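Putative uncharacterized protein (Leishmania major, PDB 3M3I) is of unknown function but belongs to the DUF985 family of the cupin superfamily, whose members share a beta-barrel fold, and assembles here as a dimer. Local coordinates at residues 33-38 and 185-190; 50-55 and 77-82; 55-60 and 181-186; 95-100 and 153-158. One frame throughout, in Å; residues are numbered along the deposited sequence.

Contact 1 of 4, residues 33-38 and 185-190; sequences HPEGGY and RDFEIF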
loop_
_atom_site.group_PDB
_atom_site.type_symbol
_atom_site.label_atom_id
_atom_site.label_comp_id
_atom_site.label_asym_id
_atom_site.label_seq_id
_atom_site.Cartn_x
_atom_site.Cartn_y
_atom_site.Cartn_z
ATOM N N HIS A 33 -11.586 -4.662 -14.707
ATOM C CA HIS A 33 -11.222 -3.264 -14.768
ATOM C C HIS A 33 -11.078 -2.876 -16.243
ATOM O O HIS A 33 -10.658 -3.691 -17.057
ATOM C CB HIS A 33 -9.899 -3.069 -14.020
ATOM C CG HIS A 33 -9.598 -1.648 -13.680
ATOM N ND1 HIS A 33 -9.215 -0.724 -14.626
ATOM C CD2 HIS A 33 -9.627 -0.990 -12.501
ATOM C CE1 HIS A 33 -9.023 0.442 -14.043
ATOM N NE2 HIS A 33 -9.258 0.307 -12.751
ATOM N N PRO A 34 -11.466 -1.640 -16.605
ATOM C CA PRO A 34 -11.307 -1.189 -17.988
ATOM C C PRO A 34 -9.931 -1.512 -18.603
ATOM O O PRO A 34 -9.869 -2.147 -19.660
ATOM C CB PRO A 34 -11.546 0.316 -17.876
ATOM C CG PRO A 34 -12.511 0.455 -16.738
ATOM C CD PRO A 34 -12.331 -0.725 -15.833
ATOM N N GLU A 35 -8.849 -1.109 -17.929
ATOM C CA GLU A 35 -7.466 -1.358 -18.395
ATOM C C GLU A 35 -7.169 -2.855 -18.654
ATOM O O GLU A 35 -6.360 -3.204 -19.518
ATOM C CB GLU A 35 -6.453 -0.775 -17.381
ATOM C CG GLU A 35 -6.380 -1.534 -16.023
ATOM C CD GLU A 35 -5.576 -0.812 -14.949
ATOM O OE1 GLU A 35 -5.993 0.281 -14.495
ATOM O OE2 GLU A 35 -4.518 -1.341 -14.533
ATOM N N GLY A 36 -7.843 -3.722 -17.905
ATOM C CA GLY A 36 -7.656 -5.160 -17.982
ATOM C C GLY A 36 -7.532 -5.632 -16.558
ATOM O O GLY A 36 -7.691 -4.828 -15.643
ATOM N N GLY A 37 -7.252 -6.915 -16.352
ATOM C CA GLY A 37 -7.141 -7.458 -15.011
ATOM C C GLY A 37 -8.385 -7.269 -14.170
ATOM O O GLY A 37 -9.408 -6.864 -14.668
ATOM N N TYR A 38 -8.275 -7.552 -12.875
ATOM C CA TYR A 38 -9.433 -7.575 -11.980
ATOM C C TYR A 38 -9.237 -6.609 -10.800
ATOM O O TYR A 38 -8.110 -6.291 -10.438
ATOM C CB TYR A 38 -9.695 -9.016 -11.529
ATOM C CG TYR A 38 -9.880 -9.958 -12.715
ATOM C CD1 TYR A 38 -8.786 -10.475 -13.398
ATOM C CD2 TYR A 38 -11.148 -10.307 -13.169
ATOM C CE1 TYR A 38 -8.942 -11.319 -14.493
ATOM C CE2 TYR A 38 -11.315 -11.155 -14.260
ATOM C CZ TYR A 38 -10.203 -11.652 -14.922
ATOM O OH TYR A 38 -10.352 -12.496 -16.012
ATOM N N ARG A 185 -12.102 10.686 -14.382
ATOM C CA ARG A 185 -11.855 11.872 -15.180
ATOM C C ARG A 185 -10.369 12.009 -15.508
ATOM O O ARG A 185 -10.037 12.616 -16.519
ATOM C CB ARG A 185 -12.420 13.123 -14.524
ATOM C CG ARG A 185 -13.939 13.232 -14.635
ATOM C CD ARG A 185 -14.518 14.390 -13.860
ATOM N NE ARG A 185 -14.303 14.256 -12.423
ATOM C CZ ARG A 185 -14.813 15.061 -11.482
ATOM N NH1 ARG A 185 -15.621 16.070 -11.796
ATOM N NH2 ARG A 185 -14.530 14.832 -10.203
ATOM N N ASP A 186 -9.498 11.417 -14.677
ATOM C CA ASP A 186 -8.043 11.394 -14.886
ATOM C C ASP A 186 -7.511 10.071 -15.473
ATOM O O ASP A 186 -6.303 9.791 -15.412
ATOM C CB ASP A 186 -7.341 11.609 -13.543
ATOM C CG ASP A 186 -7.905 12.765 -12.769
ATOM O OD1 ASP A 186 -8.142 13.801 -13.383
ATOM O OD2 ASP A 186 -8.098 12.653 -11.541
ATOM N N PHE A 187 -8.399 9.247 -16.020
ATOM C CA PHE A 187 -8.030 7.931 -16.529
ATOM C C PHE A 187 -8.046 8.009 -18.028
ATOM O O PHE A 187 -9.107 8.262 -18.644
ATOM C CB PHE A 187 -9.023 6.915 -16.010
ATOM C CG PHE A 187 -8.785 5.509 -16.482
ATOM C CD1 PHE A 187 -7.744 4.750 -15.957
ATOM C CD2 PHE A 187 -9.643 4.919 -17.413
ATOM C CE1 PHE A 187 -7.548 3.454 -16.370
ATOM C CE2 PHE A 187 -9.445 3.623 -17.828
ATOM C CZ PHE A 187 -8.400 2.882 -17.307
ATOM N N GLU A 188 -6.863 7.859 -18.616
ATOM C CA GLU A 188 -6.695 7.882 -20.062
ATOM C C GLU A 188 -6.212 6.514 -20.508
ATOM O O GLU A 188 -5.256 6.005 -19.968
ATOM C CB GLU A 188 -5.707 8.977 -20.497
ATOM C CG GLU A 188 -5.411 8.991 -22.010
ATOM C CD GLU A 188 -4.936 10.341 -22.537
ATOM O OE1 GLU A 188 -4.509 11.193 -21.724
ATOM O OE2 GLU A 188 -4.977 10.551 -23.782
ATOM N N ILE A 189 -6.893 5.917 -21.478
ATOM C CA ILE A 189 -6.494 4.613 -22.002
ATOM C C ILE A 189 -6.001 4.835 -23.428
ATOM O O ILE A 189 -6.460 5.735 -24.112
ATOM C CB ILE A 189 -7.650 3.587 -21.923
ATOM C CG1 ILE A 189 -7.158 2.168 -22.193
ATOM C CG2 ILE A 189 -8.763 3.918 -22.930
ATOM C CD1 ILE A 189 -6.294 1.599 -21.084
ATOM N N PHE A 190 -5.037 4.035 -23.857
ATOM C CA PHE A 190 -4.388 4.233 -25.133
ATOM C C PHE A 190 -4.655 3.035 -26.044
ATOM O O PHE A 190 -5.135 1.999 -25.579
ATOM C CB PHE A 190 -2.877 4.445 -24.926
ATOM C CG PHE A 190 -2.537 5.651 -24.063
ATOM C CD1 PHE A 190 -2.290 5.507 -22.710
ATOM C CD2 PHE A 190 -2.480 6.922 -24.609
ATOM C CE1 PHE A 190 -1.996 6.594 -21.925
ATOM C CE2 PHE A 190 -2.176 8.024 -23.828
ATOM C CZ PHE A 190 -1.930 7.863 -22.488
#
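The type I turn from His-33 to Gly-36 faces residues 187-189, the run into and along strand 188-189, with Glu-35 and Ile-189 in closest backbone register, their CA atoms 7.0 Å apart, too far for sheet pairing, and side chains fill the gap. The ring of Phe-187 carries most of the contact. A chi1 of 179° swings the ring away from the backbone N and out to the turn, where three residues meet its outer end. His-33 turns its edge toward the face of Phe-187 in an offset edge-to-face pair, ring centroids 5.8 Å apart and planes at 68°, and its CE1 is the atom that touches. Pro-34 packs its CB 3.9 Å from Phe-187 CE2. Glu-35 adds CB near CZ, and its OE1 lies 4.0 Å from Phe-187 CE1, the planes of carboxylate and ring nearly parallel (11° apart); its OE2 is held by Ser-73. Farther along, Ile-189 sets CD1 4.2 Å from Glu-35 CA. A weak bond of 3.3 Å from Glu-35 N to His-33 ND1, in the plane of the imidazole, may help to orient that ring. The turn links strands 31-32 and 38-44 and packs beside strand 188-189, an outermost strand of the five-stranded sheet within this chain; His-74 binds the Glu-35 backbone, Tyr-184 packs on His-33 and Pro-34, and His-76 of strand 76-77 touches both Glu-35 and Ile-189.

Contact 2 of 4, residues 50-55 and 77-82; sequences DNEEGN and RLCSDE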
loop_
_atom_site.group_PDB
_atom_site.type_symbol
_atom_site.label_atom_id
_atom_site.label_comp_id
_atom_site.label_asym_id
_atom_site.label_seq_id
_atom_site.Cartn_x
_atom_site.Cartn_y
_atom_site.Cartn_z
ATOM N N ASP A 50 -6.492 19.143 -3.343
ATOM C CA ASP A 50 -6.255 19.546 -4.723
ATOM C C ASP A 50 -5.147 18.682 -5.332
ATOM O O ASP A 50 -4.052 18.535 -4.754
ATOM C CB ASP A 50 -5.847 21.025 -4.792
ATOM C CG ASP A 50 -7.029 21.991 -4.580
ATOM O OD1 ASP A 50 -8.166 21.717 -5.041
ATOM O OD2 ASP A 50 -6.808 23.058 -3.979
ATOM N N ASN A 51 -5.424 18.100 -6.492
ATOM C CA ASN A 51 -4.438 17.267 -7.168
ATOM C C ASN A 51 -3.402 18.090 -7.983
ATOM O O ASN A 51 -3.369 19.315 -7.919
ATOM C CB ASN A 51 -5.156 16.230 -8.048
ATOM C CG ASN A 51 -5.818 16.860 -9.228
ATOM O OD1 ASN A 51 -5.786 18.088 -9.366
ATOM N ND2 ASN A 51 -6.411 16.048 -10.102
ATOM N N GLU A 52 -2.559 17.414 -8.756
ATOM C CA GLU A 52 -1.529 18.090 -9.548
ATOM C C GLU A 52 -2.088 19.082 -10.574
ATOM O O GLU A 52 -1.358 19.946 -11.030
ATOM C CB GLU A 52 -0.642 17.067 -10.278
ATOM C CG GLU A 52 0.266 16.223 -9.366
ATOM C CD GLU A 52 -0.422 15.015 -8.733
ATOM O OE1 GLU A 52 -1.680 14.931 -8.756
ATOM O OE2 GLU A 52 0.307 14.152 -8.199
ATOM N N GLU A 53 -3.364 18.944 -10.947
ATOM C CA GLU A 53 -3.982 19.779 -11.997
ATOM C C GLU A 53 -5.038 20.752 -11.470
ATOM O O GLU A 53 -5.745 21.365 -12.252
ATOM C CB GLU A 53 -4.613 18.890 -13.082
ATOM C CG GLU A 53 -3.617 18.178 -13.998
ATOM C CD GLU A 53 -4.248 17.002 -14.786
ATOM O OE1 GLU A 53 -5.260 16.406 -14.308
ATOM O OE2 GLU A 53 -3.720 16.678 -15.883
ATOM N N GLY A 54 -5.148 20.891 -10.154
ATOM C CA GLY A 54 -6.066 21.857 -9.562
ATOM C C GLY A 54 -7.376 21.284 -9.031
ATOM O O GLY A 54 -8.076 21.953 -8.268
ATOM N N ASN A 55 -7.692 20.045 -9.405
ATOM C CA ASN A 55 -9.000 19.454 -9.146
ATOM C C ASN A 55 -9.148 18.822 -7.761
ATOM O O ASN A 55 -8.201 18.258 -7.222
ATOM C CB ASN A 55 -9.280 18.390 -10.201
ATOM C CG ASN A 55 -9.189 18.932 -11.623
ATOM O OD1 ASN A 55 -9.657 20.031 -11.910
ATOM N ND2 ASN A 55 -8.609 18.146 -12.518
ATOM N N ARG A 77 -2.771 5.985 -18.461
ATOM C CA ARG A 77 -2.079 7.067 -17.802
ATOM C C ARG A 77 -2.965 7.717 -16.735
ATOM O O ARG A 77 -4.180 7.834 -16.909
ATOM C CB ARG A 77 -1.600 8.088 -18.834
ATOM C CG ARG A 77 -0.870 9.292 -18.257
ATOM C CD ARG A 77 -1.062 10.493 -19.135
ATOM N NE ARG A 77 -0.162 10.496 -20.277
ATOM C CZ ARG A 77 -0.445 11.001 -21.473
ATOM N NH1 ARG A 77 -1.633 11.525 -21.742
ATOM N NH2 ARG A 77 0.475 10.965 -22.419
ATOM N N LEU A 78 -2.336 8.111 -15.628
ATOM C CA LEU A 78 -3.005 8.784 -14.527
ATOM C C LEU A 78 -2.399 10.170 -14.442
ATOM O O LEU A 78 -1.566 10.530 -15.257
ATOM C CB LEU A 78 -2.800 8.012 -13.218
ATOM C CG LEU A 78 -3.398 6.600 -13.145
ATOM C CD1 LEU A 78 -2.833 5.800 -11.985
ATOM C CD2 LEU A 78 -4.917 6.641 -13.041
ATOM N N CYS A 79 -2.834 10.966 -13.485
ATOM C CA CYS A 79 -2.178 12.244 -13.229
ATOM C C CYS A 79 -1.610 12.338 -11.805
ATOM O O CYS A 79 -0.960 13.306 -11.479
ATOM C CB CYS A 79 -3.126 13.410 -13.540
ATOM S SG CYS A 79 -4.007 14.031 -12.136
ATOM N N SER A 80 -1.843 11.320 -10.983
ATOM C CA SER A 80 -1.216 11.202 -9.676
ATOM C C SER A 80 -0.390 9.913 -9.606
ATOM O O SER A 80 -0.567 9.023 -10.427
ATOM C CB SER A 80 -2.290 11.201 -8.593
ATOM O OG SER A 80 -3.123 12.335 -8.714
ATOM N N ASP A 81 0.512 9.837 -8.622
ATOM C CA ASP A 81 1.333 8.644 -8.375
ATOM C C ASP A 81 0.454 7.473 -7.977
ATOM O O ASP A 81 -0.558 7.653 -7.306
ATOM C CB ASP A 81 2.309 8.851 -7.210
ATOM C CG ASP A 81 3.329 9.932 -7.455
ATOM O OD1 ASP A 81 3.914 10.394 -6.457
ATOM O OD2 ASP A 81 3.565 10.319 -8.616
ATOM N N GLU A 82 0.865 6.272 -8.357
ATOM C CA GLU A 82 0.197 5.062 -7.921
ATOM C C GLU A 82 1.207 4.053 -7.356
ATOM O O GLU A 82 2.156 3.657 -8.032
ATOM C CB GLU A 82 -0.566 4.451 -9.080
ATOM C CG GLU A 82 -1.318 3.197 -8.686
ATOM C CD GLU A 82 -2.127 2.610 -9.817
ATOM O OE1 GLU A 82 -1.618 2.560 -10.960
ATOM O OE2 GLU A 82 -3.264 2.190 -9.542
HETATM O O HOH W 1 -5.756 12.919 -8.701
HETATM O O HOH W 2 0.949 12.012 -6.675
#
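Glu-52 reaches across to Cys-79 and Ser-80 with a chain bent at chi2 (83°), which folds the carboxylate over the Cys-79 carbonyl. Its CB lies 4.0 Å from Cys-79 O, and CG and CD follow along the same oxygen, CD being the nearer. At the tip the two oxygens part: OE1 stands 3.0 Å from Ser-80 OG, within hydrogen-bonding range although that hydroxyl proton has another possible acceptor, while OE2 accepts a 2.7 Å hydrogen bond from a water, which in turn accepts from Asp-81 N. A second water donates to Ser-80 OG and is weakly bonded to Asn-51 ND2. Beside Glu-52, Cys-79 SG faces two residues of the turn, 3.7 Å from Asn-51 ND2 and 3.5 Å from Glu-53 OE1. Asn-51 holds the turn's shape: its OD1 accepts from Glu-53 N and Asn-55 N, which arrive from opposite faces of the amide plane. Asp-81 OD1 is hydrogen-bonded to Tyr-60 OH of the second subunit, and His-47 of that subunit packs on Glu-52. The arrangement is an Asx turn combined with a type I turn, in the connection between strands 48-50 and 56-67, packed on the lead-in to strand 81-87 at the dimer interface of a cupin domain.

Contact 3 of 4, residues 55-60 and 181-186; sequences NRRHAY and GFDYRD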
loop_
_atom_site.group_PDB
_atom_site.type_symbol
_atom_site.label_atom_id
_atom_site.label_comp_id
_atom_site.label_asym_id
_atom_site.label_seq_id
_atom_site.Cartn_x
_atom_site.Cartn_y
_atom_site.Cartn_z
ATOM N N ASN A 55 -7.692 20.045 -9.405
ATOM C CA ASN A 55 -9.000 19.454 -9.146
ATOM C C ASN A 55 -9.148 18.822 -7.761
ATOM O O ASN A 55 -8.201 18.258 -7.222
ATOM C CB ASN A 55 -9.280 18.390 -10.201
ATOM C CG ASN A 55 -9.189 18.932 -11.623
ATOM O OD1 ASN A 55 -9.657 20.031 -11.910
ATOM N ND2 ASN A 55 -8.609 18.146 -12.518
ATOM N N ARG A 56 -10.354 18.894 -7.210
ATOM C CA ARG A 56 -10.655 18.276 -5.918
ATOM C C ARG A 56 -10.763 16.767 -6.044
ATOM O O ARG A 56 -11.547 16.242 -6.850
ATOM C CB ARG A 56 -11.951 18.827 -5.318
ATOM C CG ARG A 56 -11.937 20.332 -5.103
ATOM C CD ARG A 56 -10.913 20.768 -4.074
ATOM N NE ARG A 56 -11.341 20.464 -2.712
ATOM C CZ ARG A 56 -10.618 20.722 -1.629
ATOM N NH1 ARG A 56 -9.429 21.275 -1.744
ATOM N NH2 ARG A 56 -11.082 20.412 -0.427
ATOM N N ARG A 57 -9.954 16.082 -5.240
ATOM C CA ARG A 57 -9.872 14.628 -5.225
ATOM C C ARG A 57 -9.761 14.181 -3.783
ATOM O O ARG A 57 -9.424 14.980 -2.906
ATOM C CB ARG A 57 -8.649 14.179 -5.989
ATOM C CG ARG A 57 -8.649 14.557 -7.461
ATOM C CD ARG A 57 -9.485 13.607 -8.298
ATOM N NE ARG A 57 -9.514 14.025 -9.701
ATOM C CZ ARG A 57 -10.394 14.889 -10.217
ATOM N NH1 ARG A 57 -11.337 15.435 -9.458
ATOM N NH2 ARG A 57 -10.324 15.211 -11.509
ATOM N N HIS A 58 -10.079 12.923 -3.522
ATOM C CA HIS A 58 -9.795 12.322 -2.226
ATOM C C HIS A 58 -8.275 12.317 -2.003
ATOM O O HIS A 58 -7.516 12.162 -2.960
ATOM C CB HIS A 58 -10.332 10.880 -2.171
ATOM C CG HIS A 58 -11.823 10.789 -2.301
ATOM N ND1 HIS A 58 -12.455 10.527 -3.499
ATOM C CD2 HIS A 58 -12.806 10.954 -1.386
ATOM C CE1 HIS A 58 -13.763 10.525 -3.305
ATOM N NE2 HIS A 58 -14.002 10.781 -2.029
ATOM N N ALA A 59 -7.839 12.500 -0.756
ATOM C CA ALA A 59 -6.417 12.417 -0.432
ATOM C C ALA A 59 -5.807 11.192 -1.097
ATOM O O ALA A 59 -4.811 11.293 -1.801
ATOM C CB ALA A 59 -6.190 12.362 1.075
ATOM N N TYR A 60 -6.424 10.039 -0.850
ATOM C CA TYR A 60 -6.035 8.781 -1.467
ATOM C C TYR A 60 -7.269 7.937 -1.751
ATOM O O TYR A 60 -8.331 8.158 -1.184
ATOM C CB TYR A 60 -5.092 8.002 -0.559
ATOM C CG TYR A 60 -5.763 7.492 0.695
ATOM C CD1 TYR A 60 -6.291 6.219 0.758
ATOM C CD2 TYR A 60 -5.885 8.296 1.812
ATOM C CE1 TYR A 60 -6.920 5.767 1.894
ATOM C CE2 TYR A 60 -6.518 7.840 2.962
ATOM C CZ TYR A 60 -7.036 6.575 2.991
ATOM O OH TYR A 60 -7.661 6.120 4.127
ATOM N N GLY A 181 -6.175 11.076 -5.009
ATOM C CA GLY A 181 -6.973 9.893 -5.331
ATOM C C GLY A 181 -7.351 9.671 -6.781
ATOM O O GLY A 181 -7.301 10.589 -7.609
ATOM N N PHE A 182 -7.750 8.438 -7.078
ATOM C CA PHE A 182 -8.207 8.069 -8.407
ATOM C C PHE A 182 -9.598 8.659 -8.742
ATOM O O PHE A 182 -10.497 8.735 -7.897
ATOM C CB PHE A 182 -8.220 6.532 -8.538
ATOM C CG PHE A 182 -8.616 6.048 -9.893
ATOM C CD1 PHE A 182 -7.679 5.884 -10.884
ATOM C CD2 PHE A 182 -9.925 5.762 -10.181
ATOM C CE1 PHE A 182 -8.046 5.448 -12.134
ATOM C CE2 PHE A 182 -10.285 5.333 -11.429
ATOM C CZ PHE A 182 -9.344 5.181 -12.400
ATOM N N ASP A 183 -9.746 9.071 -9.999
ATOM C CA ASP A 183 -10.996 9.573 -10.533
ATOM C C ASP A 183 -10.932 9.267 -12.019
ATOM O O ASP A 183 -9.941 9.577 -12.674
ATOM C CB ASP A 183 -11.138 11.081 -10.263
ATOM C CG ASP A 183 -12.530 11.632 -10.620
ATOM O OD1 ASP A 183 -13.208 12.172 -9.726
ATOM O OD2 ASP A 183 -12.952 11.547 -11.804
ATOM N N TYR A 184 -11.976 8.634 -12.558
ATOM C CA TYR A 184 -11.970 8.259 -13.978
ATOM C C TYR A 184 -11.844 9.479 -14.898
ATOM O O TYR A 184 -11.467 9.336 -16.060
ATOM C CB TYR A 184 -13.196 7.417 -14.339
ATOM C CG TYR A 184 -13.052 5.943 -14.012
ATOM C CD1 TYR A 184 -12.249 5.118 -14.776
ATOM C CD2 TYR A 184 -13.728 5.375 -12.931
ATOM C CE1 TYR A 184 -12.123 3.753 -14.475
ATOM C CE2 TYR A 184 -13.602 4.016 -12.614
ATOM C CZ TYR A 184 -12.806 3.217 -13.389
ATOM O OH TYR A 184 -12.680 1.878 -13.082
ATOM N N ARG A 185 -12.102 10.686 -14.382
ATOM C CA ARG A 185 -11.855 11.872 -15.180
ATOM C C ARG A 185 -10.369 12.009 -15.508
ATOM O O ARG A 185 -10.037 12.616 -16.519
ATOM C CB ARG A 185 -12.420 13.123 -14.524
ATOM C CG ARG A 185 -13.939 13.232 -14.635
ATOM C CD ARG A 185 -14.518 14.390 -13.860
ATOM N NE ARG A 185 -14.303 14.256 -12.423
ATOM C CZ ARG A 185 -14.813 15.061 -11.482
ATOM N NH1 ARG A 185 -15.621 16.070 -11.796
ATOM N NH2 ARG A 185 -14.530 14.832 -10.203
ATOM N N ASP A 186 -9.498 11.417 -14.677
ATOM C CA ASP A 186 -8.043 11.394 -14.886
ATOM C C ASP A 186 -7.511 10.071 -15.473
ATOM O O ASP A 186 -6.303 9.791 -15.412
ATOM C CB ASP A 186 -7.341 11.609 -13.543
ATOM C CG ASP A 186 -7.905 12.765 -12.769
ATOM O OD1 ASP A 186 -8.142 13.801 -13.383
ATOM O OD2 ASP A 186 -8.098 12.653 -11.541
HETATM O O HOH W 3 -7.122 16.029 -12.545
HETATM O O HOH W 4 -10.807 11.137 -5.860
#
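Arg-57 lays its side chain along residues 181-186 of the loop after strand 172-179 and ends its run in the carboxylate of Asp-186. Bent at chi2 (-81°), the chain grips Asp-186 side-on: NE gives a 2.7 Å bond to OD2, on its syn lone pair, and NH2 gives a nearly straight 3.2 Å bond to OD1. Gly-181 packs its CA against the backbone of His-58 to Tyr-60, 4.1 Å from Tyr-60 C, and its N donates to His-58 O at 2.7 Å. One guanidinium face of Arg-57 is covered by Asp-183, whose carboxylate stacks over it, with CB 3.4 Å from Arg-57 NE; Asn-55 CB lies against the opposite face. Asp-183 is in turn clasped side-on by Arg-185 and accepts from Arg-185 N, forming an Asx turn. This salt-bridge network ties the start of strand 56-67 to the loop between strands 172-179 and 188-189 of the cupin fold. Its acids probably offset the nearness of the two arginines, NH1 of Arg-57 being 3.3 Å from NH2 of Arg-185. A water bridges Asn-55 ND2 and Asp-186 OD1.

Contact 4 of 4, residues 95-100 and 153-158; sequences HVILKD and GAIFGS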
loop_
_atom_site.group_PDB
_atom_site.type_symbol
_atom_site.label_atom_id
_atom_site.label_comp_id
_atom_site.label_asym_id
_atom_site.label_seq_id
_atom_site.Cartn_x
_atom_site.Cartn_y
_atom_site.Cartn_z
ATOM N N HIS A 95 5.277 -2.316 -16.652
ATOM C CA HIS A 95 5.890 -1.751 -17.842
ATOM C C HIS A 95 5.667 -0.255 -17.773
ATOM O O HIS A 95 4.570 0.206 -18.073
ATOM C CB HIS A 95 5.227 -2.326 -19.100
ATOM C CG HIS A 95 5.305 -3.820 -19.199
ATOM N ND1 HIS A 95 5.969 -4.468 -20.218
ATOM C CD2 HIS A 95 4.792 -4.791 -18.407
ATOM C CE1 HIS A 95 5.859 -5.772 -20.048
ATOM N NE2 HIS A 95 5.157 -5.993 -18.951
ATOM N N VAL A 96 6.683 0.500 -17.393
ATOM C CA VAL A 96 6.525 1.925 -17.094
ATOM C C VAL A 96 7.297 2.800 -18.089
ATOM O O VAL A 96 8.521 2.754 -18.129
ATOM C CB VAL A 96 7.030 2.241 -15.658
ATOM C CG1 VAL A 96 6.812 3.698 -15.312
ATOM C CG2 VAL A 96 6.336 1.356 -14.630
ATOM N N ILE A 97 6.594 3.596 -18.891
ATOM C CA ILE A 97 7.254 4.610 -19.705
ATOM C C ILE A 97 7.102 5.937 -18.961
ATOM O O ILE A 97 5.998 6.418 -18.784
ATOM C CB ILE A 97 6.657 4.735 -21.122
ATOM C CG1 ILE A 97 6.524 3.364 -21.798
ATOM C CG2 ILE A 97 7.527 5.665 -21.957
ATOM C CD1 ILE A 97 5.497 3.317 -22.924
ATOM N N LEU A 98 8.205 6.509 -18.496
ATOM C CA LEU A 98 8.149 7.722 -17.680
ATOM C C LEU A 98 8.036 8.932 -18.577
ATOM O O LEU A 98 8.622 8.940 -19.640
ATOM C CB LEU A 98 9.412 7.860 -16.824
ATOM C CG LEU A 98 9.819 6.689 -15.934
ATOM C CD1 LEU A 98 11.234 6.935 -15.407
ATOM C CD2 LEU A 98 8.845 6.494 -14.774
ATOM N N LYS A 99 7.295 9.946 -18.143
ATOM C CA LYS A 99 7.234 11.233 -18.848
ATOM C C LYS A 99 8.584 11.945 -18.794
ATOM O O LYS A 99 9.027 12.519 -19.776
ATOM C CB LYS A 99 6.155 12.125 -18.235
ATOM C CG LYS A 99 5.766 13.317 -19.074
ATOM C CD LYS A 99 4.541 13.983 -18.472
ATOM C CE LYS A 99 3.945 15.042 -19.384
ATOM N NZ LYS A 99 2.595 15.489 -18.911
ATOM N N ASP A 100 9.205 11.937 -17.620
ATOM C CA ASP A 100 10.642 12.214 -17.470
ATOM C C ASP A 100 11.170 11.193 -16.468
ATOM O O ASP A 100 10.383 10.622 -15.714
ATOM C CB ASP A 100 10.914 13.621 -16.936
ATOM C CG ASP A 100 9.970 14.664 -17.489
ATOM O OD1 ASP A 100 10.359 15.396 -18.429
ATOM O OD2 ASP A 100 8.843 14.765 -16.968
ATOM N N GLY A 153 1.791 10.723 -14.609
ATOM C CA GLY A 153 2.177 11.155 -15.938
ATOM C C GLY A 153 2.839 10.049 -16.720
ATOM O O GLY A 153 3.054 10.196 -17.908
ATOM N N ALA A 154 3.161 8.936 -16.065
ATOM C CA ALA A 154 3.733 7.791 -16.760
ATOM C C ALA A 154 2.676 7.059 -17.583
ATOM O O ALA A 154 1.539 6.917 -17.148
ATOM C CB ALA A 154 4.391 6.827 -15.765
ATOM N N ILE A 155 3.056 6.630 -18.784
ATOM C CA ILE A 155 2.280 5.662 -19.556
ATOM C C ILE A 155 2.743 4.277 -19.097
ATOM O O ILE A 155 3.909 3.926 -19.269
ATOM C CB ILE A 155 2.507 5.831 -21.063
ATOM C CG1 ILE A 155 2.003 7.203 -21.540
ATOM C CG2 ILE A 155 1.811 4.723 -21.857
ATOM C CD1 ILE A 155 2.594 7.636 -22.846
ATOM N N PHE A 156 1.839 3.499 -18.507
ATOM C CA PHE A 156 2.208 2.228 -17.882
ATOM C C PHE A 156 1.141 1.124 -17.933
ATOM O O PHE A 156 -0.050 1.391 -18.104
ATOM C CB PHE A 156 2.607 2.466 -16.430
ATOM C CG PHE A 156 1.469 2.846 -15.532
ATOM C CD1 PHE A 156 0.827 4.054 -15.672
ATOM C CD2 PHE A 156 1.068 2.013 -14.512
ATOM C CE1 PHE A 156 -0.201 4.408 -14.841
ATOM C CE2 PHE A 156 0.042 2.375 -13.675
ATOM C CZ PHE A 156 -0.585 3.568 -13.834
ATOM N N GLY A 157 1.581 -0.117 -17.747
ATOM C CA GLY A 157 0.671 -1.272 -17.766
ATOM C C GLY A 157 1.269 -2.409 -16.973
ATOM O O GLY A 157 2.363 -2.258 -16.466
ATOM N N SER A 158 0.574 -3.542 -16.866
ATOM C CA SER A 158 1.117 -4.675 -16.139
ATOM C C SER A 158 0.812 -6.025 -16.778
ATOM O O SER A 158 -0.125 -6.146 -17.552
ATOM C CB SER A 158 0.676 -4.641 -14.670
ATOM O OG SER A 158 -0.645 -5.102 -14.492
#
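Ile-97 N donates to Ile-155 O at 2.7 Å, the shortest of four backbone bonds between these strands, and Ile-155 N returns one to Ile-97 O at 2.9 Å. Two residues along, His-95 and Gly-157 form the next hydrogen-bonded pair, with an almost linear bond from His-95 N to Gly-157 O (179°). Between them Val-96 and Phe-156 make a non-hydrogen-bonded pair, where Phe-156 CA also comes 3.1 Å from His-95 O in a CA-H...O contact. On the side of Val-96, its CG1 meets Ala-154 CB at 4.0 Å and its CG2 faces Phe-156 CB. On the other side, Ile-97 brings CD1 to within 4.1 Å of Ile-155 CG2. Ile-97 CB lies 3.4 Å from Ile-155 O, and chi1 of -49° keeps CG1 beside the same oxygen. The His-95 imidazole binds Ser-159 through NE2. Beyond the strand end Lys-99 CB touches Gly-153 O. This is regular antiparallel pairing of strands 92-98 and 155-159, neighbours in the five-stranded sheet of a cupin beta-barrel.

Overall arrangement
Contacts 1 and 3 end on the same part of the chain, sharing Arg-185 and Asp-186, about 14 Å between centres. Contacts 2 and 3 are the closest pair, about 7 Å between centres; they share Asn-55 and alternate along the chain. Contact 4 closes within the chain span of contacts 1 and 3 and follows contact 2. Arg-77 and Glu-188 form a salt bridge joining contacts 2 and 1, while Phe-156 of contact 4 packs on Leu-78 and Glu-82. Contacts 1 and 4 reach the five-stranded sheet, through strands 188-189, 92-98 and 155-159, while contacts 2 and 3 reach the seven-stranded one, through strands 56-67 and 81-87, beside the dimer interface.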